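Local coordinates for putative uncharacterized protein (Ustilago maydis, PDB 4GNX) that binds single-stranded DNA as part of replication protein A, of which this OB-fold chain is probably the large subunit, at residues E281-G284 / P289-F292; N293-V298 / A430-E435; M357-F362 / Y400-R405. All coordinates share one frame; numbering follows the deposited sequence.

Contact 1. Residues E281-G284 / P289-F292; sequences ENLG and PDYF. With nucleotides of chain G.
With CG beside the backbone N and turned opposite the carbonyl carbon (chi1 -72°), the carboxylate of Asp290 swings off its strand toward Leu283 and Gly284. OD1 accepts the backbone N-H of Gly284, with N and OD1 2.7 Å apart. The bond is bent, 142° at the hydrogen, and uses the anti lone pair of OD1, the one pointing away from OD2. Leu283 crosses the same aspartate at about a right angle, its CG coming to 3.9 Å from Asp290 CB, so the methylene of the acid packs on leucine carbon while its oxygen holds the neighbouring amide. One branch of the leucine reaches further: CD2 lies 4.4 Å from Phe292 CD2, and Val278 of helix 275-280 touches both side chains. The helix closes in a Schellman motif, with Asn282 at positive phi turning the chain into the loop that leads to strand 290-310. The strand opens the third OB fold of the chain, probably its third DNA-binding domain; on one side it pairs with strand 398-411, through backbone hydrogen bonds of Asp290 with Ala406 and of Phe292 with Cys404. Whereas Asp290 and Phe292 start toward the loop, Tyr291 starts away from it and meets the DNA. A chi1 of -62° sets its ring oblique to DT9 of chain G, CD1 lying 3.5 Å from N3 of that base. The phenol end goes on to the next nucleotide, where Tyr291 OH approaches the sugar O4' of DT10 of chain G to 3.1 Å. The methyl carbon C7 of DT9 of chain G lies 3.8 Å from Pro289 O and 3.9 Å from Asp290 OD2.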
loop_
_atom_site.group_PDB
_atom_site.type_symbol
_atom_site.label_atom_id
_atom_site.label_comp_id
_atom_site.label_asym_id
_atom_site.label_seq_id
_atom_site.Cartn_x
_atom_site.Cartn_y
_atom_site.Cartn_z
ATOM N N GLU C 281 -4.758 -16.891 6.770
ATOM C CA GLU C 281 -4.356 -16.787 8.166
ATOM C C GLU C 281 -5.473 -17.183 9.124
ATOM O O GLU C 281 -5.297 -17.110 10.337
ATOM C CB GLU C 281 -3.871 -15.375 8.470
ATOM C CG GLU C 281 -2.619 -14.973 7.717
ATOM C CD GLU C 281 -2.557 -13.475 7.463
ATOM O OE1 GLU C 281 -3.424 -12.750 8.014
ATOM O OE2 GLU C 281 -1.650 -13.026 6.702
ATOM N N ASN C 282 -6.610 -17.610 8.577
ATOM C CA ASN C 282 -7.735 -18.097 9.378
ATOM C C ASN C 282 -8.182 -17.075 10.403
ATOM O O ASN C 282 -8.537 -17.424 11.524
ATOM C CB ASN C 282 -7.371 -19.403 10.084
ATOM C CG ASN C 282 -7.283 -20.575 9.130
ATOM O OD1 ASN C 282 -8.232 -20.863 8.402
ATOM N ND2 ASN C 282 -6.144 -21.264 9.133
ATOM N N LEU C 283 -8.144 -15.806 10.014
ATOM C CA LEU C 283 -8.460 -14.719 10.921
ATOM C C LEU C 283 -9.901 -14.805 11.397
ATOM O O LEU C 283 -10.828 -14.935 10.591
ATOM C CB LEU C 283 -8.187 -13.364 10.255
ATOM C CG LEU C 283 -6.817 -12.703 10.464
ATOM C CD1 LEU C 283 -5.660 -13.683 10.552
ATOM C CD2 LEU C 283 -6.553 -11.705 9.360
ATOM N N GLY C 284 -10.065 -14.749 12.719
ATOM C CA GLY C 284 -11.375 -14.708 13.352
ATOM C C GLY C 284 -11.999 -16.073 13.459
ATOM O O GLY C 284 -13.190 -16.185 13.732
ATOM N N PRO C 289 -11.374 -12.324 18.635
ATOM C CA PRO C 289 -11.548 -11.654 17.340
ATOM C C PRO C 289 -10.246 -11.131 16.773
ATOM O O PRO C 289 -9.290 -10.898 17.512
ATOM C CB PRO C 289 -12.480 -10.481 17.650
ATOM C CG PRO C 289 -12.617 -10.439 19.133
ATOM C CD PRO C 289 -12.303 -11.803 19.652
ATOM N N ASP C 290 -10.217 -10.961 15.457
ATOM C CA ASP C 290 -9.093 -10.338 14.769
ATOM C C ASP C 290 -9.546 -9.039 14.098
ATOM O O ASP C 290 -10.734 -8.832 13.848
ATOM C CB ASP C 290 -8.494 -11.292 13.722
ATOM C CG ASP C 290 -7.721 -12.450 14.346
ATOM O OD1 ASP C 290 -8.170 -13.612 14.217
ATOM O OD2 ASP C 290 -6.658 -12.196 14.960
ATOM N N TYR C 291 -8.594 -8.166 13.809
ATOM C CA TYR C 291 -8.898 -6.894 13.188
ATOM C C TYR C 291 -7.944 -6.682 12.029
ATOM O O TYR C 291 -6.791 -7.093 12.091
ATOM C CB TYR C 291 -8.785 -5.758 14.204
ATOM C CG TYR C 291 -9.757 -5.889 15.356
ATOM C CD1 TYR C 291 -9.408 -6.599 16.517
ATOM C CD2 TYR C 291 -11.038 -5.310 15.291
ATOM C CE1 TYR C 291 -10.300 -6.724 17.572
ATOM C CE2 TYR C 291 -11.934 -5.426 16.350
ATOM C CZ TYR C 291 -11.561 -6.134 17.484
ATOM O OH TYR C 291 -12.448 -6.261 18.535
ATOM N N PHE C 292 -8.431 -6.045 10.968
ATOM C CA PHE C 292 -7.627 -5.834 9.785
ATOM C C PHE C 292 -8.164 -4.708 8.932
ATOM O O PHE C 292 -9.305 -4.297 9.088
ATOM C CB PHE C 292 -7.547 -7.119 8.961
ATOM C CG PHE C 292 -8.882 -7.624 8.481
ATOM C CD1 PHE C 292 -9.416 -7.192 7.257
ATOM C CD2 PHE C 292 -9.606 -8.549 9.236
ATOM C CE1 PHE C 292 -10.643 -7.675 6.806
ATOM C CE2 PHE C 292 -10.835 -9.028 8.793
ATOM C CZ PHE C 292 -11.353 -8.599 7.575
ATOM P P DT G 9 -4.516 -9.066 22.984
ATOM O OP1 DT G 9 -3.444 -8.255 23.622
ATOM O OP2 DT G 9 -5.154 -10.171 23.744
ATOM O "O5'" DT G 9 -5.675 -8.092 22.482
ATOM C "C5'" DT G 9 -6.360 -7.208 23.394
ATOM C "C4'" DT G 9 -6.803 -5.958 22.669
ATOM O "O4'" DT G 9 -6.149 -5.903 21.376
ATOM C "C3'" DT G 9 -8.308 -5.865 22.387
ATOM O "O3'" DT G 9 -8.777 -4.515 22.550
ATOM C "C2'" DT G 9 -8.410 -6.263 20.924
ATOM C "C1'" DT G 9 -7.126 -5.671 20.376
ATOM N N1 DT G 9 -6.629 -6.231 19.104
ATOM C C2 DT G 9 -6.420 -5.347 18.070
ATOM O O2 DT G 9 -6.633 -4.149 18.166
ATOM N N3 DT G 9 -5.957 -5.920 16.911
ATOM C C4 DT G 9 -5.689 -7.258 16.689
ATOM O O4 DT G 9 -5.276 -7.625 15.592
ATOM C C5 DT G 9 -5.934 -8.130 17.816
ATOM C C7 DT G 9 -5.673 -9.597 17.670
ATOM C C6 DT G 9 -6.386 -7.580 18.952
ATOM P P DT G 10 -10.210 -4.095 23.161
ATOM O OP1 DT G 10 -9.985 -2.914 24.038
ATOM O OP2 DT G 10 -10.822 -5.322 23.734
ATOM O "O5'" DT G 10 -11.122 -3.607 21.942
ATOM C "C5'" DT G 10 -12.410 -2.974 22.162
ATOM C "C4'" DT G 10 -13.407 -3.400 21.105
ATOM O "O4'" DT G 10 -13.509 -4.844 21.087
ATOM C "C3'" DT G 10 -14.841 -2.894 21.291
ATOM O "O3'" DT G 10 -15.465 -2.767 20.005
ATOM C "C2'" DT G 10 -15.510 -4.047 22.016
ATOM C "C1'" DT G 10 -14.852 -5.237 21.339
ATOM N N1 DT G 10 -14.826 -6.481 22.134
ATOM C C2 DT G 10 -15.883 -7.353 22.006
ATOM O O2 DT G 10 -16.842 -7.138 21.282
ATOM N N3 DT G 10 -15.780 -8.491 22.768
ATOM C C4 DT G 10 -14.748 -8.837 23.620
ATOM O O4 DT G 10 -14.794 -9.895 24.240
ATOM C C5 DT G 10 -13.669 -7.877 23.701
ATOM C C7 DT G 10 -12.507 -8.163 24.601
ATOM C C6 DT G 10 -13.760 -6.763 22.964
#

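Contact 2. Residues N293-V298 / A430-E435; sequences NVRATV and AKAGME
Arg295 meets helix 429-441 with its guanidinium, which Ala432 touches over one face and Glu435 at the edge. The methyl CB of Ala432 lies 3.4 Å from Arg295 NH1 and 3.7 Å from Arg295 CZ, offset toward the rim of the flat group. In the guanidinium plane, Arg295 NH2 gives a weak but straight hydrogen bond (163°) to Glu435 OE1 at 3.3 Å, which makes a salt bridge; the carboxylate is turned only 22° from that plane. The arginine chain leaves the strand extended and bends at chi3 (-53°), which carries its end to the helix. The stronger partner of Glu435 is Arg272, in a loop, whose NH2 forms a salt bridge with the same OE1. Lys431, one helical turn earlier, holds the other oxygen: its NZ is 3.1 Å from Glu435 OE2, on the syn side but out of the carboxylate plane. Outside this network, Val427 touches Arg295 and Ala432, and so does Phe122 of a neighbouring subunit; Ala430 and Met434 pack on a third protein chain. This placement is consistent with the trimer core of replication protein A, where a C-terminal helix from each subunit joins a bundle. Three basic groups converge on one carboxylate, which probably stays ionised, offsets the closeness of the two arginine NH2 groups and adds a modest electrostatic link between helix 429-441 and strand 290-310.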
loop_
_atom_site.group_PDB
_atom_site.type_symbol
_atom_site.label_atom_id
_atom_site.label_comp_id
_atom_site.label_asym_id
_atom_site.label_seq_id
_atom_site.Cartn_x
_atom_site.Cartn_y
_atom_site.Cartn_z
ATOM N N ASN C 293 -7.304 -4.224 8.038
ATOM C CA ASN C 293 -7.646 -3.271 6.985
ATOM C C ASN C 293 -7.480 -3.909 5.624
ATOM O O ASN C 293 -6.525 -4.630 5.394
ATOM C CB ASN C 293 -6.753 -2.037 7.078
ATOM C CG ASN C 293 -7.167 -1.107 8.203
ATOM O OD1 ASN C 293 -8.362 -0.941 8.482
ATOM N ND2 ASN C 293 -6.181 -0.492 8.863
ATOM N N VAL C 294 -8.423 -3.646 4.732
ATOM C CA VAL C 294 -8.357 -4.135 3.347
ATOM C C VAL C 294 -8.791 -3.061 2.338
ATOM O O VAL C 294 -9.851 -2.463 2.462
ATOM C CB VAL C 294 -9.186 -5.425 3.149
ATOM C CG1 VAL C 294 -9.369 -5.750 1.687
ATOM C CG2 VAL C 294 -8.489 -6.599 3.778
ATOM N N ARG C 295 -7.946 -2.805 1.351
ATOM C CA ARG C 295 -8.351 -2.014 0.196
ATOM C C ARG C 295 -9.128 -2.971 -0.695
ATOM O O ARG C 295 -8.568 -3.976 -1.139
ATOM C CB ARG C 295 -7.125 -1.513 -0.558
ATOM C CG ARG C 295 -7.357 -0.215 -1.293
ATOM C CD ARG C 295 -6.291 0.135 -2.331
ATOM N NE ARG C 295 -4.890 0.148 -1.887
ATOM C CZ ARG C 295 -4.363 1.012 -1.022
ATOM N NH1 ARG C 295 -5.106 1.939 -0.425
ATOM N NH2 ARG C 295 -3.076 0.933 -0.731
ATOM N N ALA C 296 -10.410 -2.700 -0.933
ATOM C CA ALA C 296 -11.206 -3.546 -1.823
ATOM C C ALA C 296 -12.265 -2.767 -2.570
ATOM O O ALA C 296 -12.576 -1.620 -2.206
ATOM C CB ALA C 296 -11.829 -4.697 -1.068
ATOM N N THR C 297 -12.806 -3.383 -3.617
ATOM C CA THR C 297 -13.795 -2.731 -4.454
ATOM C C THR C 297 -15.131 -3.373 -4.200
ATOM O O THR C 297 -15.233 -4.607 -4.192
ATOM C CB THR C 297 -13.474 -2.889 -5.945
ATOM O OG1 THR C 297 -12.209 -2.277 -6.227
ATOM C CG2 THR C 297 -14.529 -2.238 -6.782
ATOM N N VAL C 298 -16.162 -2.552 -3.999
ATOM C CA VAL C 298 -17.488 -3.109 -3.880
ATOM C C VAL C 298 -17.883 -3.629 -5.251
ATOM O O VAL C 298 -17.929 -2.881 -6.220
ATOM C CB VAL C 298 -18.529 -2.126 -3.294
ATOM C CG1 VAL C 298 -19.933 -2.703 -3.408
ATOM C CG2 VAL C 298 -18.219 -1.834 -1.834
ATOM N N ALA C 430 -3.977 9.582 -4.395
ATOM C CA ALA C 430 -2.633 10.146 -4.328
ATOM C C ALA C 430 -1.720 9.388 -3.364
ATOM O O ALA C 430 -0.608 8.974 -3.712
ATOM C CB ALA C 430 -2.717 11.597 -3.916
ATOM N N LYS C 431 -2.222 9.208 -2.150
ATOM C CA LYS C 431 -1.486 8.585 -1.083
ATOM C C LYS C 431 -1.400 7.036 -1.259
ATOM O O LYS C 431 -0.313 6.444 -1.118
ATOM C CB LYS C 431 -2.110 9.045 0.244
ATOM C CG LYS C 431 -1.654 8.278 1.457
ATOM C CD LYS C 431 -2.378 8.654 2.742
ATOM C CE LYS C 431 -3.205 7.486 3.305
ATOM N NZ LYS C 431 -2.962 6.129 2.691
ATOM N N ALA C 432 -2.512 6.374 -1.582
ATOM C CA ALA C 432 -2.439 4.951 -1.979
ATOM C C ALA C 432 -1.423 4.763 -3.120
ATOM O O ALA C 432 -0.707 3.761 -3.176
ATOM C CB ALA C 432 -3.794 4.428 -2.396
ATOM N N GLY C 433 -1.356 5.752 -4.011
ATOM C CA GLY C 433 -0.371 5.781 -5.075
ATOM C C GLY C 433 1.068 5.753 -4.606
ATOM O O GLY C 433 1.849 4.908 -5.047
ATOM N N MET C 434 1.437 6.662 -3.713
ATOM C CA MET C 434 2.820 6.708 -3.239
ATOM C C MET C 434 3.209 5.425 -2.514
ATOM O O MET C 434 4.343 4.962 -2.643
ATOM C CB MET C 434 3.078 7.942 -2.375
ATOM C CG MET C 434 3.067 9.252 -3.151
ATOM S SD MET C 434 4.141 9.283 -4.619
ATOM C CE MET C 434 5.760 8.914 -3.945
ATOM N N GLU C 435 2.259 4.844 -1.783
ATOM C CA GLU C 435 2.466 3.533 -1.173
ATOM C C GLU C 435 2.888 2.536 -2.218
ATOM O O GLU C 435 3.929 1.919 -2.103
ATOM C CB GLU C 435 1.206 3.038 -0.469
ATOM C CG GLU C 435 1.189 3.379 1.010
ATOM C CD GLU C 435 -0.217 3.592 1.581
ATOM O OE1 GLU C 435 -1.170 2.926 1.081
ATOM O OE2 GLU C 435 -0.364 4.413 2.541
#

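Contact 3. Residues M357-F362 / Y400-R405; sequences MWLSGF and YMFNCR. With nucleotides of chain G.
Between Tyr400 CB on one face and Leu359 CD1 on the other lies the Phe402 ring. The tyrosine carbon is offset toward the rim, whereas the leucine methyl sits over the middle of its face, a CH-pi contact with Leu359 CD1 4.0 Å from the centroid of the Phe402 ring and only 12° off the ring normal. The chi1 of Phe402, -69°, places CG next to the backbone N and turns the second of these faces to strand 355-362. Two residues on, Cys404 takes up the other leucine branch: its SG lies 4.0 Å from Leu359 CD2. Arg405 instead reaches the DNA, where its NH1 comes to 3.4 Å from phosphate oxygen OP1 of DT11 of chain G, the guanidinium oblique to it. Strand 355-362 supplies two aromatic rings that lie against bases. The thymine of DT18 of chain G covers one face of Trp358, its O4 3.3 Å from Trp358 CG; that of DT13 of chain G lies over the Phe362 ring, with N3 3.4 Å from Phe362 CG. Strands 355-362 and 398-411 are not neighbours in the sheet, and their side chains meet across the interior of the OB barrel. Thr348 and Val350 of strand 341-352, with Tyr419 and Ile421 of strand 414-426, touch Leu359, and helix 363-370 begins directly after Phe362.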
loop_
_atom_site.group_PDB
_atom_site.type_symbol
_atom_site.label_atom_id
_atom_site.label_comp_id
_atom_site.label_asym_id
_atom_site.label_seq_id
_atom_site.Cartn_x
_atom_site.Cartn_y
_atom_site.Cartn_z
ATOM N N MET C 357 -14.600 -11.406 -1.028
ATOM C CA MET C 357 -15.006 -11.635 0.348
ATOM C C MET C 357 -16.273 -10.881 0.734
ATOM O O MET C 357 -16.473 -9.735 0.332
ATOM C CB MET C 357 -13.852 -11.238 1.265
ATOM C CG MET C 357 -14.231 -10.789 2.664
ATOM S SD MET C 357 -12.957 -9.698 3.312
ATOM C CE MET C 357 -11.700 -10.916 3.700
ATOM N N TRP C 358 -17.094 -11.524 1.558
ATOM C CA TRP C 358 -18.330 -10.918 2.064
ATOM C C TRP C 358 -18.165 -10.141 3.323
ATOM O O TRP C 358 -17.581 -10.642 4.291
ATOM C CB TRP C 358 -19.338 -11.999 2.298
ATOM C CG TRP C 358 -19.930 -12.500 1.005
ATOM C CD1 TRP C 358 -19.570 -13.625 0.291
ATOM C CD2 TRP C 358 -21.008 -11.885 0.230
ATOM N NE1 TRP C 358 -20.331 -13.746 -0.830
ATOM C CE2 TRP C 358 -21.214 -12.745 -0.929
ATOM C CE3 TRP C 358 -21.811 -10.761 0.391
ATOM C CZ2 TRP C 358 -22.186 -12.481 -1.883
ATOM C CZ3 TRP C 358 -22.782 -10.494 -0.582
ATOM C CH2 TRP C 358 -22.964 -11.334 -1.694
ATOM N N LEU C 359 -18.686 -8.914 3.311
ATOM C CA LEU C 359 -18.656 -8.009 4.464
ATOM C C LEU C 359 -20.065 -7.580 4.880
ATOM O O LEU C 359 -20.935 -7.366 4.042
ATOM C CB LEU C 359 -17.825 -6.760 4.143
ATOM C CG LEU C 359 -16.333 -6.904 3.810
ATOM C CD1 LEU C 359 -15.724 -5.568 3.430
ATOM C CD2 LEU C 359 -15.538 -7.476 4.957
ATOM N N SER C 360 -20.303 -7.447 6.176
ATOM C CA SER C 360 -21.558 -6.834 6.616
ATOM C C SER C 360 -21.336 -5.478 7.248
ATOM O O SER C 360 -20.330 -5.251 7.929
ATOM C CB SER C 360 -22.367 -7.740 7.541
ATOM O OG SER C 360 -21.544 -8.302 8.531
ATOM N N GLY C 361 -22.286 -4.588 6.980
ATOM C CA GLY C 361 -22.231 -3.205 7.417
ATOM C C GLY C 361 -23.528 -2.744 8.065
ATOM O O GLY C 361 -24.622 -3.231 7.752
ATOM N N PHE C 362 -23.401 -1.780 8.969
ATOM C CA PHE C 362 -24.540 -1.257 9.675
ATOM C C PHE C 362 -24.809 0.190 9.304
ATOM O O PHE C 362 -24.095 0.770 8.487
ATOM C CB PHE C 362 -24.349 -1.447 11.176
ATOM C CG PHE C 362 -24.264 -2.889 11.579
ATOM C CD1 PHE C 362 -23.033 -3.484 11.853
ATOM C CD2 PHE C 362 -25.415 -3.670 11.655
ATOM C CE1 PHE C 362 -22.955 -4.823 12.217
ATOM C CE2 PHE C 362 -25.343 -5.012 12.020
ATOM C CZ PHE C 362 -24.111 -5.587 12.298
ATOM N N TYR C 400 -12.683 1.196 -1.468
ATOM C CA TYR C 400 -12.610 1.665 -0.076
ATOM C C TYR C 400 -11.498 1.047 0.720
ATOM O O TYR C 400 -11.121 -0.094 0.476
ATOM C CB TYR C 400 -13.921 1.372 0.682
ATOM C CG TYR C 400 -15.120 2.056 0.110
ATOM C CD1 TYR C 400 -15.838 1.490 -0.932
ATOM C CD2 TYR C 400 -15.513 3.275 0.592
ATOM C CE1 TYR C 400 -16.924 2.129 -1.474
ATOM C CE2 TYR C 400 -16.602 3.928 0.063
ATOM C CZ TYR C 400 -17.304 3.350 -0.966
ATOM O OH TYR C 400 -18.395 4.016 -1.471
ATOM N N MET C 401 -10.993 1.800 1.691
ATOM C CA MET C 401 -10.276 1.201 2.797
ATOM C C MET C 401 -11.310 0.728 3.791
ATOM O O MET C 401 -12.145 1.507 4.237
ATOM C CB MET C 401 -9.318 2.181 3.455
ATOM C CG MET C 401 -7.875 2.084 2.954
ATOM S SD MET C 401 -7.092 0.455 3.132
ATOM C CE MET C 401 -7.655 -0.008 4.772
ATOM N N PHE C 402 -11.272 -0.555 4.116
ATOM C CA PHE C 402 -12.218 -1.131 5.056
ATOM C C PHE C 402 -11.532 -1.545 6.345
ATOM O O PHE C 402 -10.561 -2.293 6.343
ATOM C CB PHE C 402 -12.873 -2.380 4.457
ATOM C CG PHE C 402 -13.806 -2.110 3.327
ATOM C CD1 PHE C 402 -13.467 -2.491 2.038
ATOM C CD2 PHE C 402 -15.041 -1.516 3.553
ATOM C CE1 PHE C 402 -14.327 -2.259 0.978
ATOM C CE2 PHE C 402 -15.910 -1.280 2.505
ATOM C CZ PHE C 402 -15.556 -1.656 1.213
ATOM N N ASN C 403 -12.058 -1.068 7.451
ATOM C CA ASN C 403 -11.572 -1.485 8.742
ATOM C C ASN C 403 -12.542 -2.509 9.304
ATOM O O ASN C 403 -13.736 -2.241 9.452
ATOM C CB ASN C 403 -11.440 -0.283 9.675
ATOM C CG ASN C 403 -10.672 -0.618 10.927
ATOM O OD1 ASN C 403 -9.749 -1.428 10.884
ATOM N ND2 ASN C 403 -11.053 -0.017 12.056
ATOM N N CYS C 404 -12.033 -3.690 9.609
ATOM C CA CYS C 404 -12.907 -4.795 9.966
ATOM C C CYS C 404 -12.499 -5.555 11.200
ATOM O O CYS C 404 -11.324 -5.600 11.574
ATOM C CB CYS C 404 -12.983 -5.812 8.832
ATOM S SG CYS C 404 -13.219 -5.116 7.198
ATOM N N ARG C 405 -13.507 -6.173 11.805
ATOM C CA ARG C 405 -13.320 -7.220 12.788
ATOM C C ARG C 405 -13.803 -8.534 12.167
ATOM O O ARG C 405 -14.646 -8.537 11.260
ATOM C CB ARG C 405 -14.086 -6.896 14.077
ATOM C CG ARG C 405 -15.355 -6.070 13.862
ATOM C CD ARG C 405 -16.030 -5.684 15.172
ATOM N NE ARG C 405 -16.632 -6.844 15.827
ATOM C CZ ARG C 405 -17.006 -6.892 17.106
ATOM N NH1 ARG C 405 -16.845 -5.841 17.909
ATOM N NH2 ARG C 405 -17.542 -8.006 17.596
ATOM P P DT G 18 -26.248 -18.568 -0.799
ATOM O OP1 DT G 18 -27.466 -19.398 -0.999
ATOM O OP2 DT G 18 -24.912 -19.133 -1.117
ATOM O "O5'" DT G 18 -26.439 -17.231 -1.642
ATOM C "C5'" DT G 18 -27.711 -16.548 -1.683
ATOM C "C4'" DT G 18 -27.509 -15.059 -1.520
ATOM O "O4'" DT G 18 -26.871 -14.820 -0.252
ATOM C "C3'" DT G 18 -26.598 -14.418 -2.568
ATOM O "O3'" DT G 18 -27.328 -13.866 -3.678
ATOM C "C2'" DT G 18 -25.812 -13.370 -1.796
ATOM C "C1'" DT G 18 -26.057 -13.668 -0.322
ATOM N N1 DT G 18 -24.853 -13.929 0.484
ATOM C C2 DT G 18 -24.670 -13.164 1.611
ATOM O O2 DT G 18 -25.434 -12.273 1.944
ATOM N N3 DT G 18 -23.548 -13.475 2.338
ATOM C C4 DT G 18 -22.620 -14.460 2.062
ATOM O O4 DT G 18 -21.661 -14.623 2.810
ATOM C C5 DT G 18 -22.881 -15.236 0.869
ATOM C C7 DT G 18 -21.927 -16.324 0.488
ATOM C C6 DT G 18 -23.975 -14.940 0.154
ATOM P P DT G 13 -30.002 -2.961 19.601
ATOM O OP1 DT G 13 -31.206 -2.291 19.063
ATOM O OP2 DT G 13 -30.068 -3.571 20.956
ATOM O "O5'" DT G 13 -29.514 -4.066 18.555
ATOM C "C5'" DT G 13 -30.436 -4.810 17.729
ATOM C "C4'" DT G 13 -30.262 -4.449 16.270
ATOM O "O4'" DT G 13 -29.230 -3.459 16.119
ATOM C "C3'" DT G 13 -29.837 -5.591 15.355
ATOM O "O3'" DT G 13 -30.990 -6.151 14.737
ATOM C "C2'" DT G 13 -29.065 -4.899 14.244
ATOM C "C1'" DT G 13 -28.714 -3.522 14.795
ATOM N N1 DT G 13 -27.271 -3.275 14.870
ATOM C C2 DT G 13 -26.783 -2.040 14.498
ATOM O O2 DT G 13 -27.495 -1.137 14.083
ATOM N N3 DT G 13 -25.422 -1.902 14.624
ATOM C C4 DT G 13 -24.524 -2.852 15.077
ATOM O O4 DT G 13 -23.326 -2.584 15.133
ATOM C C5 DT G 13 -25.108 -4.125 15.452
ATOM C C7 DT G 13 -24.217 -5.216 15.955
ATOM C C6 DT G 13 -26.434 -4.266 15.334
ATOM P P DT G 11 -16.778 -1.913 19.620
ATOM O OP1 DT G 11 -17.351 -2.560 18.410
ATOM O OP2 DT G 11 -16.323 -0.502 19.535
ATOM O "O5'" DT G 11 -17.828 -2.005 20.820
ATOM C "C5'" DT G 11 -19.044 -2.791 20.740
ATOM C "C4'" DT G 11 -20.124 -2.064 19.968
ATOM O "O4'" DT G 11 -20.617 -2.928 18.924
ATOM C "C3'" DT G 11 -21.372 -1.688 20.764
ATOM O "O3'" DT G 11 -22.062 -0.570 20.174
ATOM C "C2'" DT G 11 -22.199 -2.960 20.702
ATOM C "C1'" DT G 11 -21.824 -3.561 19.345
ATOM N N1 DT G 11 -21.582 -5.008 19.353
ATOM C C2 DT G 11 -21.411 -5.637 18.141
ATOM O O2 DT G 11 -21.474 -5.053 17.071
ATOM N N3 DT G 11 -21.164 -6.985 18.228
ATOM C C4 DT G 11 -21.067 -7.744 19.378
ATOM O O4 DT G 11 -20.841 -8.949 19.298
ATOM C C5 DT G 11 -21.248 -7.016 20.615
ATOM C C7 DT G 11 -21.160 -7.754 21.913
ATOM C C6 DT G 11 -21.486 -5.701 20.541
#

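All three contacts belong to the third OB fold of the chain. Contacts 1 and 2 follow one another along strand 290-310, with centres 20 Å apart; the centre of contact 3 lies 13 Å from that of contact 1 and 14 Å from that of contact 2, and in sequence it falls between the two segments of contact 2. Strand 398-411 runs antiparallel beside 290-310, and probable hydrogen bonds from Phe292 O, Val294 O and Ala296 O to the amides of Cys404, Phe402 and Tyr400 bind contact 3 to the others. DNA meets contacts 1 and 3, whereas contact 2 leads to neighbouring subunits, consistent with a domain that binds DNA and, through its C-terminal helix, joins the subunits.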